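Local coordinates for protein polyporopepsin (Irpex lacteus, PDB 1WKR) that cleaves peptide bonds with broad specificity as a pepsin-like aspartic endopeptidase and clots milk, at residues 46-51 and 71-76; 142-147 and 317-322; 177-182 and 323-328. All blocks are in the same frame, centred on the assembly; numbering follows the deposited sequence.

Contact 1: 46-51 and 71-76; sequences YVKTST and TEYTDT. With SO4 (sulfate ion), chain D.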
# COMPACT_ATOMS: atom_id res chain seq x y z
N TYR A 46 22.60 2.06 9.16
CA TYR A 46 22.69 3.34 8.43
C TYR A 46 24.16 3.67 8.18
O TYR A 46 24.93 3.88 9.12
CB TYR A 46 22.06 4.44 9.25
CG TYR A 46 22.04 5.82 8.65
CD1 TYR A 46 21.90 6.03 7.29
CD2 TYR A 46 22.11 6.93 9.49
CE1 TYR A 46 21.87 7.32 6.76
CE2 TYR A 46 22.07 8.21 8.97
CZ TYR A 46 21.94 8.37 7.65
OH TYR A 46 21.85 9.71 7.19
N VAL A 47 24.53 3.77 6.92
CA VAL A 47 25.93 4.14 6.53
C VAL A 47 25.97 5.63 6.38
O VAL A 47 25.30 6.23 5.45
CB VAL A 47 26.28 3.45 5.27
CG1 VAL A 47 27.73 3.86 4.88
CG2 VAL A 47 26.22 1.90 5.50
N LYS A 48 26.67 6.34 7.24
CA LYS A 48 26.71 7.79 7.29
C LYS A 48 27.82 8.30 6.40
O LYS A 48 29.02 7.95 6.53
CB LYS A 48 26.96 8.26 8.72
CG LYS A 48 25.72 7.92 9.57
CD LYS A 48 25.94 8.48 11.02
CE LYS A 48 24.71 8.16 11.91
NZ LYS A 48 24.96 8.70 13.29
N THR A 49 27.47 9.14 5.43
CA THR A 49 28.40 9.74 4.51
C THR A 49 28.30 11.22 4.66
O THR A 49 27.61 11.78 5.50
CB THR A 49 28.07 9.35 3.05
OG1 THR A 49 26.76 9.91 2.70
CG2 THR A 49 28.01 7.86 2.88
N SER A 50 29.03 11.96 3.74
CA SER A 50 29.09 13.37 3.93
C SER A 50 27.79 14.14 3.71
O SER A 50 27.58 15.22 4.19
CB SER A 50 30.09 14.01 2.92
OG SER A 50 29.63 13.86 1.58
N THR A 51 26.80 13.45 3.07
CA THR A 51 25.50 14.09 2.84
C THR A 51 24.52 13.84 4.06
O THR A 51 23.43 14.40 4.05
CB THR A 51 24.84 13.54 1.60
OG1 THR A 51 24.86 12.13 1.56
CG2 THR A 51 25.60 14.04 0.29
N THR A 71 15.94 8.17 15.36
CA THR A 71 16.43 9.58 15.25
C THR A 71 16.23 10.01 13.78
O THR A 71 16.42 9.19 12.87
CB THR A 71 17.93 9.59 15.56
OG1 THR A 71 18.04 9.35 17.00
CG2 THR A 71 18.59 10.90 15.31
N GLU A 72 15.84 11.27 13.62
CA GLU A 72 15.63 11.85 12.28
C GLU A 72 16.90 12.45 11.76
O GLU A 72 17.58 13.24 12.51
CB GLU A 72 14.50 12.84 12.32
CG GLU A 72 13.92 13.23 10.97
CD GLU A 72 13.07 12.13 10.35
OE1 GLU A 72 12.72 11.12 10.96
OE2 GLU A 72 12.64 12.33 9.12
N TYR A 73 17.25 12.25 10.53
CA TYR A 73 18.41 12.82 9.81
C TYR A 73 17.92 13.45 8.54
O TYR A 73 16.82 13.17 8.08
CB TYR A 73 19.38 11.70 9.46
CG TYR A 73 20.10 11.07 10.61
CD1 TYR A 73 19.51 10.09 11.37
CD2 TYR A 73 21.39 11.51 10.98
CE1 TYR A 73 20.17 9.49 12.45
CE2 TYR A 73 22.07 10.90 12.08
CZ TYR A 73 21.41 9.92 12.76
OH TYR A 73 22.10 9.37 13.85
N THR A 74 18.78 14.24 7.86
CA THR A 74 18.61 14.52 6.45
C THR A 74 19.70 13.83 5.68
O THR A 74 20.85 13.65 6.19
CB THR A 74 18.46 15.97 6.13
OG1 THR A 74 19.70 16.65 6.52
CG2 THR A 74 17.35 16.66 6.83
N ASP A 75 19.44 13.45 4.45
CA ASP A 75 20.42 12.77 3.63
C ASP A 75 19.98 12.82 2.16
O ASP A 75 18.82 13.22 1.86
CB ASP A 75 20.60 11.30 4.10
CG ASP A 75 22.03 10.82 3.90
OD1 ASP A 75 22.68 11.17 2.92
OD2 ASP A 75 22.46 9.92 4.68
N THR A 76 20.85 12.45 1.26
CA THR A 76 20.53 12.39 -0.17
C THR A 76 19.92 11.04 -0.43
O THR A 76 20.52 9.99 -0.15
CB THR A 76 21.78 12.59 -0.99
OG1 THR A 76 22.19 13.95 -0.78
CG2 THR A 76 21.52 12.43 -2.49
S SO4 D . 18.13 6.71 19.24
O1 SO4 D . 19.74 6.33 19.24
O2 SO4 D . 17.79 6.81 17.78
O3 SO4 D . 17.45 5.61 19.82
O4 SO4 D . 17.87 7.93 19.89
O HOH W 1 24.82 8.81 4.35
O HOH W 2 21.68 15.64 1.40
O HOH W 3 21.68 16.38 4.64

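Contact 2: 142-147 and 317-322; sequences LLAVSF and YSVYDT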
# COMPACT_ATOMS: atom_id res chain seq x y z
N LEU A 142 2.72 13.91 -7.90
CA LEU A 142 1.94 12.70 -8.14
C LEU A 142 2.85 11.51 -8.10
O LEU A 142 3.99 11.56 -8.53
CB LEU A 142 1.27 12.90 -9.48
CG LEU A 142 0.49 11.77 -10.15
CD1 LEU A 142 -0.59 12.36 -11.05
CD2 LEU A 142 1.43 10.78 -10.86
N LEU A 143 2.27 10.37 -7.66
CA LEU A 143 2.90 9.06 -7.71
C LEU A 143 1.90 8.11 -8.32
O LEU A 143 0.76 8.08 -7.91
CB LEU A 143 3.25 8.59 -6.25
CG LEU A 143 3.64 7.10 -6.17
CD1 LEU A 143 4.92 6.76 -6.89
CD2 LEU A 143 3.78 6.73 -4.69
N ALA A 144 2.31 7.25 -9.26
CA ALA A 144 1.45 6.22 -9.84
C ALA A 144 2.09 4.89 -9.63
O ALA A 144 3.33 4.70 -9.84
CB ALA A 144 1.24 6.51 -11.31
N VAL A 145 1.32 3.88 -9.20
CA VAL A 145 1.85 2.59 -8.76
C VAL A 145 1.24 1.48 -9.58
O VAL A 145 0.01 1.33 -9.67
CB VAL A 145 1.51 2.38 -7.27
CG1 VAL A 145 1.93 0.97 -6.83
CG2 VAL A 145 2.15 3.42 -6.41
N SER A 146 2.12 0.63 -10.13
CA SER A 146 1.77 -0.61 -10.79
C SER A 146 2.19 -1.80 -9.96
O SER A 146 3.42 -2.00 -9.72
CB SER A 146 2.42 -0.67 -12.16
OG SER A 146 2.25 -1.96 -12.76
N PHE A 147 1.23 -2.58 -9.49
CA PHE A 147 1.45 -3.93 -8.94
C PHE A 147 0.84 -4.94 -9.88
O PHE A 147 0.00 -4.61 -10.72
CB PHE A 147 0.83 -4.05 -7.54
CG PHE A 147 1.45 -3.23 -6.43
CD1 PHE A 147 2.62 -2.55 -6.57
CD2 PHE A 147 0.84 -3.25 -5.19
CE1 PHE A 147 3.21 -1.88 -5.48
CE2 PHE A 147 1.39 -2.56 -4.09
CZ PHE A 147 2.58 -1.89 -4.26
N TYR A 317 -4.39 -0.42 -11.43
CA TYR A 317 -3.36 0.64 -11.43
C TYR A 317 -3.86 1.79 -10.56
O TYR A 317 -5.06 2.13 -10.64
CB TYR A 317 -3.16 1.14 -12.87
CG TYR A 317 -2.00 2.09 -13.06
CD1 TYR A 317 -0.69 1.67 -12.82
CD2 TYR A 317 -2.19 3.39 -13.53
CE1 TYR A 317 0.40 2.51 -13.05
CE2 TYR A 317 -1.09 4.20 -13.80
CZ TYR A 317 0.15 3.76 -13.56
OH TYR A 317 1.26 4.59 -13.84
N SER A 318 -2.99 2.40 -9.77
CA SER A 318 -3.46 3.48 -8.83
C SER A 318 -2.60 4.69 -8.96
O SER A 318 -1.39 4.65 -9.17
CB SER A 318 -3.49 2.92 -7.41
OG SER A 318 -2.25 2.37 -6.97
N VAL A 319 -3.28 5.85 -8.83
CA VAL A 319 -2.66 7.17 -9.00
C VAL A 319 -2.95 8.00 -7.73
O VAL A 319 -4.08 8.23 -7.40
CB VAL A 319 -3.18 7.88 -10.25
CG1 VAL A 319 -2.43 9.23 -10.41
CG2 VAL A 319 -3.00 6.99 -11.51
N TYR A 320 -1.86 8.46 -7.11
CA TYR A 320 -1.91 9.16 -5.83
C TYR A 320 -1.51 10.62 -6.17
O TYR A 320 -0.34 10.94 -6.32
CB TYR A 320 -0.95 8.54 -4.83
CG TYR A 320 -1.26 7.07 -4.62
CD1 TYR A 320 -0.73 6.12 -5.46
CD2 TYR A 320 -2.14 6.66 -3.63
CE1 TYR A 320 -1.08 4.77 -5.37
CE2 TYR A 320 -2.48 5.27 -3.50
CZ TYR A 320 -1.94 4.40 -4.39
OH TYR A 320 -2.29 3.04 -4.29
N ASP A 321 -2.53 11.45 -6.42
CA ASP A 321 -2.30 12.80 -6.98
C ASP A 321 -2.38 13.84 -5.87
O ASP A 321 -3.47 14.20 -5.43
CB ASP A 321 -3.37 13.00 -8.07
CG ASP A 321 -3.21 14.30 -8.83
OD1 ASP A 321 -2.46 15.19 -8.38
OD2 ASP A 321 -3.85 14.46 -9.90
N THR A 322 -1.22 14.26 -5.41
CA THR A 322 -1.17 15.31 -4.36
C THR A 322 -1.58 16.67 -4.87
O THR A 322 -2.36 17.36 -4.24
CB THR A 322 0.24 15.39 -3.74
OG1 THR A 322 0.49 14.12 -3.06
CG2 THR A 322 0.33 16.55 -2.71
O HOH W 4 3.50 3.69 -12.69
O HOH W 5 -1.69 -0.09 -7.94

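Contact 3: 177-182 and 323-328; sequences TPITST and TNKRLG. With SO4 (sulfate ion), chain C.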
# COMPACT_ATOMS: atom_id res chain seq x y z
N THR A 177 -11.36 10.16 -8.18
CA THR A 177 -12.31 10.53 -7.12
C THR A 177 -11.55 11.41 -6.15
O THR A 177 -10.36 11.25 -5.91
CB THR A 177 -12.87 9.25 -6.45
OG1 THR A 177 -13.93 9.60 -5.58
CG2 THR A 177 -11.85 8.49 -5.65
N PRO A 178 -12.23 12.46 -5.60
CA PRO A 178 -11.53 13.33 -4.65
C PRO A 178 -11.16 12.62 -3.38
O PRO A 178 -11.89 11.70 -2.97
CB PRO A 178 -12.53 14.46 -4.36
CG PRO A 178 -13.59 14.36 -5.43
CD PRO A 178 -13.66 12.86 -5.77
N ILE A 179 -10.10 13.05 -2.70
CA ILE A 179 -9.88 12.54 -1.38
C ILE A 179 -11.10 12.81 -0.53
O ILE A 179 -11.66 13.92 -0.55
CB ILE A 179 -8.59 13.12 -0.74
CG1 ILE A 179 -7.39 12.71 -1.56
CG2 ILE A 179 -8.46 12.63 0.72
CD1 ILE A 179 -7.27 11.26 -2.02
N THR A 180 -11.56 11.83 0.23
CA THR A 180 -12.79 11.96 1.03
C THR A 180 -12.64 13.08 2.07
O THR A 180 -11.57 13.36 2.59
CB THR A 180 -13.03 10.61 1.75
OG1 THR A 180 -14.26 10.75 2.49
CG2 THR A 180 -11.95 10.23 2.71
N SER A 181 -13.80 13.67 2.32
CA SER A 181 -13.90 14.68 3.39
C SER A 181 -14.05 14.05 4.74
O SER A 181 -13.96 14.76 5.78
CB SER A 181 -15.14 15.59 3.17
OG SER A 181 -16.32 14.83 3.31
N THR A 182 -14.28 12.76 4.84
CA THR A 182 -14.56 12.07 6.09
C THR A 182 -13.32 11.71 6.81
O THR A 182 -12.38 11.09 6.17
CB THR A 182 -15.40 10.82 5.81
OG1 THR A 182 -16.68 11.26 5.34
CG2 THR A 182 -15.57 9.99 7.01
N THR A 323 -1.11 17.04 -6.06
CA THR A 323 -1.46 18.35 -6.62
C THR A 323 -2.96 18.55 -6.64
O THR A 323 -3.47 19.65 -6.27
CB THR A 323 -0.88 18.46 -8.02
OG1 THR A 323 0.54 18.64 -7.92
CG2 THR A 323 -1.44 19.67 -8.78
N ASN A 324 -3.74 17.56 -7.07
CA ASN A 324 -5.19 17.67 -7.22
C ASN A 324 -5.96 17.08 -6.04
O ASN A 324 -7.16 17.14 -6.05
CB ASN A 324 -5.63 17.04 -8.56
CG ASN A 324 -5.10 17.81 -9.74
OD1 ASN A 324 -5.31 19.06 -9.76
ND2 ASN A 324 -4.41 17.20 -10.63
N LYS A 325 -5.26 16.52 -5.06
CA LYS A 325 -5.91 15.86 -3.93
C LYS A 325 -7.01 14.89 -4.37
O LYS A 325 -8.19 14.99 -4.05
CB LYS A 325 -6.49 16.86 -2.89
CG LYS A 325 -5.39 17.69 -2.17
CD LYS A 325 -4.52 16.86 -1.30
CE LYS A 325 -5.25 16.03 -0.20
NZ LYS A 325 -5.99 16.98 0.79
N ARG A 326 -6.56 13.90 -5.17
CA ARG A 326 -7.48 12.92 -5.75
C ARG A 326 -6.73 11.61 -5.90
O ARG A 326 -5.49 11.55 -5.91
CB ARG A 326 -8.08 13.43 -7.09
CG ARG A 326 -7.06 13.55 -8.19
CD ARG A 326 -7.64 14.09 -9.48
NE ARG A 326 -6.66 14.14 -10.55
CZ ARG A 326 -6.94 14.24 -11.84
NH1 ARG A 326 -8.18 14.39 -12.25
NH2 ARG A 326 -5.93 14.18 -12.74
N LEU A 327 -7.52 10.54 -6.11
CA LEU A 327 -6.98 9.20 -6.33
C LEU A 327 -7.59 8.66 -7.59
O LEU A 327 -8.80 8.77 -7.81
CB LEU A 327 -7.34 8.33 -5.10
CG LEU A 327 -6.75 6.91 -5.25
CD1 LEU A 327 -6.01 6.49 -3.97
CD2 LEU A 327 -7.69 5.90 -5.79
N GLY A 328 -6.73 8.10 -8.44
CA GLY A 328 -7.19 7.47 -9.67
C GLY A 328 -6.99 5.97 -9.68
O GLY A 328 -6.07 5.42 -9.04
S SO4 C . -17.50 10.20 -6.27
O1 SO4 C . -16.18 10.44 -6.81
O2 SO4 C . -18.24 11.54 -6.25
O3 SO4 C . -18.36 9.28 -7.04
O4 SO4 C . -17.41 9.66 -4.88

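Contact 1: 46-51 and 71-76
The ring of Tyr-46 points an edge at the face of Tyr-73 in a T-shaped stack: the planes stand at 64°, the centroids are 5.1 Å apart, and CE2 of Tyr-46 lies over the centre of the Tyr-73 ring. At the edge of the Tyr-46 ring, near its plane, sits the carboxylate of Asp-75, turned 72° from that plane. Tyr-46 OH donates to Asp-75 OD2 over 2.6 Å, meeting the oxygen on its anti side and tilted out of the carboxylate plane. With CG anti to the backbone N (chi1 -179°), the Tyr-46 ring is carried toward strand 67-79, where Tyr-73 takes the ring edge and Asp-75 the hydroxyl.

Both carboxylate oxygens are occupied. Asp-75 OD1 accepts from Thr-51 OG1 at 2.7 Å, nearly along its C-O axis, and also from Thr-76 N. A water that also joins Val-47 O and Thr-49 OG1 donates to OD2; Thr-49 OG1 is hydrogen-bonded to Ser-22 N as well. These donors fix the rotation of the buried carboxylate and would probably stabilise its charged form. On the backbone, the CA-H of Asp-75 points almost straight at Thr-51 O, with a CA-to-O separation of 3.4 Å.

At the phenol end of Tyr-73, the extended Lys-48 chain crosses at about a right angle, and its NZ donates to Tyr-73 OH at 3.0 Å. Farther along the strand, Thr-71 OG1 donates to a sulfate that is likely a crystallisation additive.

Loop 46-51 is thus tied by side chains to strand 67-79, which pairs antiparallel with 57-62 in what is, by family and sequence, the hairpin of the pepsin-like flap. Val-91 of the adjoining strand 82-96 touches both tyrosines, while Val-20 of strand 14-20 packs against Tyr-46 and Asp-75.

Contact 2: 142-147 and 317-322
Leu-143 and Tyr-320 exchange two backbone hydrogen bonds, N to O in each direction, of which the one from Tyr-320 N to Leu-143 O is 2.8 Å long with an angle of 166° at the hydrogen. Val-145 and Ser-318 repeat the exchange. On the face of these four residues, CG2 of Val-145 packs 3.7 Å from CE1 of Tyr-320, and Leu-143 O lies at the edge of the same ring. On the other face Leu-142 CD1 meets Val-319 CG1 at 3.7 Å, and the CB of Ala-144 abuts the phenol end of Tyr-317. A chi1 of -172° brings the Tyr-317 ring alongside the backbone of Val-145, Tyr-317 CD1 3.2 Å from Val-145 O, with the CB of Ser-146 at the ring edge.

Strands 142-146 and 317-321 are antiparallel, 167° apart in direction, and belong to the interdomain sheet that joins the two lobes of a pepsin-like protease.

A second shell sets these groups. Tyr-320 OH donates to Ser-318 OG at 2.8 Å; that hydroxyl donates in turn to a water which bonds to Val-145 O. Tyr-317 OH is hydrogen-bonded to Asp-166 N, and Trp-189 meets the Tyr-320 ring edge-to-face. The Tyr-320 side chain comes within about 7 Å of that of the catalytic Asp-212.

Contact 3: 177-182 and 323-328
Thr-177 O accepts from Leu-327 N at 2.9 Å, with a C=O...N angle of 164°, while Thr-177 N donates back to Leu-327 O; this reciprocal pair fixes the register of the two strands. CB of Arg-326 also comes 3.4 Å from Thr-177 O. A third backbone bond follows, from Ile-179 N to Lys-325 O at 3.0 Å: it is straight at the hydrogen (175°), yet the donor stands above the carbonyl plane. Thr-177 OG1, which a chi1 of -171° sets opposite the backbone N, donates to a second sulfate ion.

Between strands 175-178 and 326-331 the pairing is antiparallel and brief. Lys-325 and Arg-326 both face Asp-321 in a G1 beta bulge closing the turn between strands 316-321 and 326-331; Lys-325 has the positive phi of that bulge.

Ile-179 covers this bulge: CG1 lies 3.5 Å from Lys-325 O, and CD1 reaches 4.3 Å from the CB of Leu-327. Shortening Ile-179 to an alanine would probably open a gap beside Lys-325 and Leu-327, since the CG1 and CD1 contacts would go. Arg-326 leads its guanidinium away to a salt bridge with Asp-321 and a cation-pi contact with Tyr-176. Trp-189 packs against both Ile-179 and Leu-327.

Contacts 2 and 3 are neighbours, with centres 12 Å apart, and share the hairpin of strands 316-321 and 326-331. Val-319 N lies 2.8 Å from Gly-328 O, a probable hydrogen bond, and Tyr-320 CE2 packs 3.8 Å from Leu-327 CD1. Contact 2 is the buried member, built on regular backbone pairing and apolar side chains; contact 3 is partly buried, and its short pairing runs out into exposed turns. Contact 1 stands apart at the surface, about 17 Å from contact 2 and 21 Å from contact 3 between nearest atoms. There a loop meets a strand through a tyrosine T-stack, side-chain hydroxyls, a lysine amine, a carboxylate and waters, without the backbone bonds of the other two.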